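Long-range contact in uncharacterized protein (Bacteroides uniformis, PDB 4K61), which is of unknown function but belongs to the PepSY-like family of putative beta-lactamase-inhibitor-like proteins: residues A[99-112]-A[125-139]. Sequence-based numbering, arbitrary orientation.
Sequences AVEVGMANLQTKYQ and RNVTYTYNPLGAATF
Arg125 and Gln112 pair through backbones and side chains alike, and so illustrate how one residue pair in a hairpin can be joined at two levels. In this antiparallel hydrogen-bonded pair Gln112 N donates to Arg125 O and Arg125 N to Gln112 O, each at 2.9 Å. Above it the two side chains run alongside each other in the same direction, and Arg125 NH2 gives Gln112 OE1 an almost straight bond (3.0 Å, 173°) within the guanidinium plane; a water joins Arg125 NE to the same OE1. Asn126, on the other side of the sheet, lays CB against Tyr111 CE1 (3.9 Å), ring and amide planes 63° apart. These pairs belong to the hairpin of strands 110-115 and 121-126, the last two of a meandering antiparallel sheet. Strand 121-126 ends in an Asx turn: Asn126 OD1 accepts from both N and OG1 of Thr128, while Val127 N still reaches Lys110 O. With its hydroxyl thus donated, Thr128 OG1 takes the N-H of Lys110 (2.9 Å), standing in for a backbone carbonyl. The chain then loops back over the sheet, and Pro133 O receives Gln112 NE2 (3.0 Å) and Thr138 OG1 (2.6 Å) from opposite faces of its carbonyl plane. Gln112 stretches out to get there, CG anti to the backbone N (chi1 178°). Leu134 CD2 settles on Ala99 CB at 3.9 Å, and Thr138 OG1 accepts a bond from Arg125 NH2.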
loop_
_atom_site.group_PDB
_atom_site.type_symbol
_atom_site.label_atom_id
_atom_site.label_comp_id
_atom_site.label_asym_id
_atom_site.label_seq_id
_atom_site.Cartn_x
_atom_site.Cartn_y
_atom_site.Cartn_z
ATOM N N ALA A 99 -5.840 -1.766 2.726
ATOM C CA ALA A 99 -5.807 -0.446 3.325
ATOM C C ALA A 99 -6.767 0.454 2.545
ATOM O O ALA A 99 -6.648 0.631 1.305
ATOM C CB ALA A 99 -4.412 0.123 3.310
ATOM N N VAL A 100 -7.758 0.988 3.251
ATOM C CA VAL A 100 -8.758 1.852 2.611
ATOM C C VAL A 100 -8.645 3.260 3.184
ATOM O O VAL A 100 -8.625 3.435 4.402
ATOM C CB VAL A 100 -10.178 1.346 2.871
ATOM C CG1 VAL A 100 -11.167 2.297 2.245
ATOM C CG2 VAL A 100 -10.328 -0.067 2.340
ATOM N N GLU A 101 -8.552 4.262 2.309
ATOM C CA GLU A 101 -8.558 5.654 2.757
ATOM C C GLU A 101 -9.861 6.312 2.350
ATOM O O GLU A 101 -10.262 6.214 1.183
ATOM C CB GLU A 101 -7.380 6.455 2.214
ATOM C CG GLU A 101 -7.308 7.814 2.897
ATOM C CD GLU A 101 -5.945 8.498 2.801
ATOM O OE1 GLU A 101 -4.920 7.789 2.644
ATOM O OE2 GLU A 101 -5.902 9.746 2.953
ATOM N N VAL A 102 -10.509 6.972 3.313
ATOM C CA VAL A 102 -11.746 7.700 3.046
ATOM C C VAL A 102 -11.616 9.167 3.415
ATOM O O VAL A 102 -10.949 9.493 4.406
ATOM C CB VAL A 102 -12.940 7.113 3.802
ATOM C CG1 VAL A 102 -13.206 5.698 3.338
ATOM C CG2 VAL A 102 -12.728 7.128 5.310
ATOM N N GLY A 103 -12.309 10.017 2.658
ATOM C CA GLY A 103 -12.471 11.433 2.964
ATOM C C GLY A 103 -13.920 11.602 3.404
ATOM O O GLY A 103 -14.817 11.035 2.799
HETATM N N MSE A 104 -14.163 12.346 4.483
HETATM C CA MSE A 104 -15.535 12.481 5.026
HETATM C C MSE A 104 -16.274 13.643 4.433
HETATM O O MSE A 104 -15.699 14.474 3.706
HETATM C CB MSE A 104 -15.541 12.570 6.551
HETATM C CG MSE A 104 -14.811 11.415 7.219
HETATM SE SE MSE A 104 -15.580 9.617 6.862
HETATM C CE MSE A 104 -17.299 9.945 7.792
ATOM N N ALA A 105 -17.569 13.690 4.758
ATOM C CA ALA A 105 -18.500 14.713 4.270
ATOM C C ALA A 105 -17.960 16.140 4.370
ATOM O O ALA A 105 -18.021 16.899 3.392
ATOM C CB ALA A 105 -19.819 14.616 5.023
ATOM N N ASN A 106 -17.445 16.497 5.551
ATOM C CA ASN A 106 -16.850 17.831 5.784
ATOM C C ASN A 106 -15.338 17.852 5.539
ATOM O O ASN A 106 -14.514 18.288 6.362
ATOM C CB ASN A 106 -17.251 18.444 7.142
ATOM C CG ASN A 106 -18.312 19.546 7.007
ATOM O OD1 ASN A 106 -18.183 20.455 6.180
ATOM N ND2 ASN A 106 -19.354 19.480 7.834
ATOM N N LEU A 107 -15.011 17.303 4.379
ATOM C CA LEU A 107 -13.894 17.745 3.583
ATOM C C LEU A 107 -12.444 17.453 4.034
ATOM O O LEU A 107 -11.789 16.666 3.370
ATOM C CB LEU A 107 -14.088 19.223 3.235
ATOM C CG LEU A 107 -15.153 19.540 2.173
ATOM C CD1 LEU A 107 -15.612 18.338 1.338
ATOM C CD2 LEU A 107 -16.337 20.273 2.795
ATOM N N GLN A 108 -11.908 18.093 5.074
ATOM C CA GLN A 108 -10.474 17.960 5.377
ATOM C C GLN A 108 -10.168 16.532 5.869
ATOM O O GLN A 108 -9.159 15.940 5.510
ATOM C CB GLN A 108 -9.994 18.981 6.442
ATOM C CG GLN A 108 -10.641 20.356 6.451
ATOM C CD GLN A 108 -11.544 20.560 7.632
ATOM O OE1 GLN A 108 -11.218 20.160 8.747
ATOM N NE2 GLN A 108 -12.686 21.179 7.400
ATOM N N THR A 109 -11.071 16.006 6.674
ATOM C CA THR A 109 -10.802 14.779 7.433
ATOM C C THR A 109 -10.587 13.517 6.588
ATOM O O THR A 109 -11.439 13.161 5.780
ATOM C CB THR A 109 -11.925 14.528 8.444
ATOM O OG1 THR A 109 -12.143 15.717 9.203
ATOM C CG2 THR A 109 -11.559 13.423 9.401
ATOM N N LYS A 110 -9.459 12.831 6.811
ATOM C CA LYS A 110 -9.171 11.569 6.137
ATOM C C LYS A 110 -8.897 10.462 7.165
ATOM O O LYS A 110 -8.220 10.715 8.166
ATOM C CB LYS A 110 -7.995 11.734 5.201
ATOM C CG LYS A 110 -8.304 12.673 4.020
ATOM C CD LYS A 110 -7.079 12.979 3.189
ATOM C CE LYS A 110 -7.362 13.489 1.781
ATOM N NZ LYS A 110 -8.592 14.312 1.705
ATOM N N TYR A 111 -9.445 9.281 6.911
ATOM C CA TYR A 111 -9.188 8.096 7.740
ATOM C C TYR A 111 -8.586 6.994 6.903
ATOM O O TYR A 111 -8.917 6.842 5.705
ATOM C CB TYR A 111 -10.466 7.553 8.395
ATOM C CG TYR A 111 -11.129 8.510 9.340
ATOM C CD1 TYR A 111 -10.610 8.724 10.620
ATOM C CD2 TYR A 111 -12.255 9.216 8.970
ATOM C CE1 TYR A 111 -11.190 9.634 11.501
ATOM C CE2 TYR A 111 -12.859 10.114 9.852
ATOM C CZ TYR A 111 -12.320 10.315 11.112
ATOM O OH TYR A 111 -12.911 11.203 11.970
ATOM N N GLN A 112 -7.679 6.251 7.511
ATOM C CA GLN A 112 -7.151 5.048 6.925
ATOM C C GLN A 112 -7.585 3.857 7.768
ATOM O O GLN A 112 -7.314 3.809 8.991
ATOM C CB GLN A 112 -5.652 5.100 6.852
ATOM C CG GLN A 112 -5.018 3.832 6.280
ATOM C CD GLN A 112 -3.515 3.837 6.514
ATOM O OE1 GLN A 112 -3.029 3.568 7.634
ATOM N NE2 GLN A 112 -2.780 4.133 5.466
ATOM N N ARG A 125 -7.102 4.982 11.668
ATOM C CA ARG A 125 -6.430 6.181 12.096
ATOM C C ARG A 125 -6.908 7.401 11.331
ATOM O O ARG A 125 -7.227 7.298 10.139
ATOM C CB ARG A 125 -4.945 6.042 11.876
ATOM C CG ARG A 125 -4.315 5.076 12.882
ATOM C CD ARG A 125 -2.802 5.024 12.737
ATOM N NE ARG A 125 -2.442 4.739 11.359
ATOM C CZ ARG A 125 -1.231 4.935 10.857
ATOM N NH1 ARG A 125 -0.249 5.373 11.643
ATOM N NH2 ARG A 125 -0.993 4.666 9.572
ATOM N N ASN A 126 -6.938 8.516 12.041
ATOM C CA ASN A 126 -7.124 9.809 11.396
ATOM C C ASN A 126 -5.788 10.169 10.777
ATOM O O ASN A 126 -4.809 10.458 11.487
ATOM C CB ASN A 126 -7.580 10.834 12.411
ATOM C CG ASN A 126 -7.849 12.180 11.793
ATOM O OD1 ASN A 126 -7.161 12.584 10.856
ATOM N ND2 ASN A 126 -8.803 12.910 12.369
ATOM N N VAL A 127 -5.738 10.203 9.463
ATOM C CA VAL A 127 -4.487 10.471 8.754
ATOM C C VAL A 127 -4.467 11.836 8.070
ATOM O O VAL A 127 -3.609 12.070 7.219
ATOM C CB VAL A 127 -4.137 9.363 7.726
ATOM C CG1 VAL A 127 -3.858 8.055 8.447
ATOM C CG2 VAL A 127 -5.219 9.164 6.652
ATOM N N THR A 128 -5.425 12.687 8.403
ATOM C CA THR A 128 -5.543 14.034 7.834
ATOM C C THR A 128 -4.205 14.757 7.788
ATOM O O THR A 128 -3.879 15.413 6.793
ATOM C CB THR A 128 -6.525 14.876 8.635
ATOM O OG1 THR A 128 -7.766 14.184 8.746
ATOM C CG2 THR A 128 -6.761 16.236 7.981
ATOM N N TYR A 129 -3.433 14.650 8.864
ATOM C CA TYR A 129 -2.192 15.404 8.981
ATOM C C TYR A 129 -0.967 14.487 8.944
ATOM O O TYR A 129 0.106 14.832 9.452
ATOM C CB TYR A 129 -2.269 16.262 10.242
ATOM C CG TYR A 129 -3.491 17.150 10.241
ATOM C CD1 TYR A 129 -3.588 18.204 9.345
ATOM C CD2 TYR A 129 -4.578 16.891 11.070
ATOM C CE1 TYR A 129 -4.706 19.026 9.319
ATOM C CE2 TYR A 129 -5.711 17.696 11.042
ATOM C CZ TYR A 129 -5.756 18.771 10.158
ATOM O OH TYR A 129 -6.850 19.606 10.123
ATOM N N THR A 130 -1.137 13.331 8.315
ATOM C CA THR A 130 -0.066 12.379 8.074
ATOM C C THR A 130 0.382 12.514 6.631
ATOM O O THR A 130 -0.419 12.401 5.700
ATOM C CB THR A 130 -0.550 10.939 8.296
ATOM O OG1 THR A 130 -1.133 10.841 9.597
ATOM C CG2 THR A 130 0.609 9.968 8.178
ATOM N N TYR A 131 1.676 12.750 6.447
ATOM C CA TYR A 131 2.250 13.027 5.132
ATOM C C TYR A 131 2.227 11.822 4.160
ATOM O O TYR A 131 1.779 11.943 2.999
ATOM C CB TYR A 131 3.677 13.577 5.372
ATOM C CG TYR A 131 4.746 13.190 4.368
ATOM C CD1 TYR A 131 4.670 13.636 3.055
ATOM C CD2 TYR A 131 5.860 12.410 4.746
ATOM C CE1 TYR A 131 5.646 13.308 2.133
ATOM C CE2 TYR A 131 6.841 12.074 3.826
ATOM C CZ TYR A 131 6.730 12.529 2.525
ATOM O OH TYR A 131 7.698 12.200 1.606
ATOM N N ASN A 132 2.678 10.665 4.645
ATOM C CA ASN A 132 2.834 9.474 3.790
ATOM C C ASN A 132 2.174 8.266 4.453
ATOM O O ASN A 132 2.852 7.358 4.931
ATOM C CB ASN A 132 4.327 9.241 3.529
ATOM C CG ASN A 132 4.590 8.142 2.514
ATOM O OD1 ASN A 132 3.775 7.880 1.624
ATOM N ND2 ASN A 132 5.743 7.499 2.639
ATOM N N PRO A 133 0.835 8.284 4.533
ATOM C CA PRO A 133 0.092 7.284 5.324
ATOM C C PRO A 133 0.268 5.815 4.897
ATOM O O PRO A 133 0.138 4.921 5.749
ATOM C CB PRO A 133 -1.363 7.718 5.175
ATOM C CG PRO A 133 -1.405 8.579 3.980
ATOM C CD PRO A 133 -0.063 9.220 3.841
ATOM N N LEU A 134 0.595 5.576 3.631
ATOM C CA LEU A 134 0.919 4.204 3.179
ATOM C C LEU A 134 2.402 3.902 3.211
ATOM O O LEU A 134 2.830 2.803 2.845
ATOM C CB LEU A 134 0.413 3.959 1.760
ATOM C CG LEU A 134 -1.099 3.850 1.669
ATOM C CD1 LEU A 134 -1.490 3.888 0.217
ATOM C CD2 LEU A 134 -1.599 2.595 2.367
ATOM N N GLY A 135 3.191 4.847 3.722
ATOM C CA GLY A 135 4.606 4.629 3.886
ATOM C C GLY A 135 4.950 3.560 4.894
ATOM O O GLY A 135 4.115 3.071 5.646
ATOM N N ALA A 136 6.242 3.259 4.945
ATOM C CA ALA A 136 6.804 2.192 5.779
ATOM C C ALA A 136 6.495 2.296 7.286
ATOM O O ALA A 136 6.383 1.271 7.985
ATOM C CB ALA A 136 8.314 2.168 5.566
ATOM N N ALA A 137 6.406 3.523 7.789
ATOM C CA ALA A 137 6.184 3.765 9.224
ATOM C C ALA A 137 4.864 3.146 9.709
ATOM O O ALA A 137 4.760 2.710 10.858
ATOM C CB ALA A 137 6.205 5.258 9.504
ATOM N N THR A 138 3.884 3.083 8.812
ATOM C CA THR A 138 2.560 2.507 9.116
ATOM C C THR A 138 2.628 1.017 9.356
ATOM O O THR A 138 1.989 0.484 10.264
ATOM C CB THR A 138 1.610 2.795 7.969
ATOM O OG1 THR A 138 1.465 4.210 7.860
ATOM C CG2 THR A 138 0.247 2.144 8.180
ATOM N N PHE A 139 3.457 0.330 8.581
ATOM C CA PHE A 139 3.384 -1.115 8.551
ATOM C C PHE A 139 4.562 -1.847 9.129
ATOM O O PHE A 139 4.412 -2.975 9.619
ATOM C CB PHE A 139 3.170 -1.563 7.095
ATOM C CG PHE A 139 1.897 -1.042 6.475
ATOM C CD1 PHE A 139 0.673 -1.640 6.784
ATOM C CD2 PHE A 139 1.922 0.033 5.608
ATOM C CE1 PHE A 139 -0.491 -1.166 6.222
ATOM C CE2 PHE A 139 0.754 0.479 4.991
ATOM C CZ PHE A 139 -0.459 -0.111 5.323
HETATM O O HOH W 1 -10.825 11.572 14.378
HETATM O O HOH W 2 -4.643 2.900 9.995
#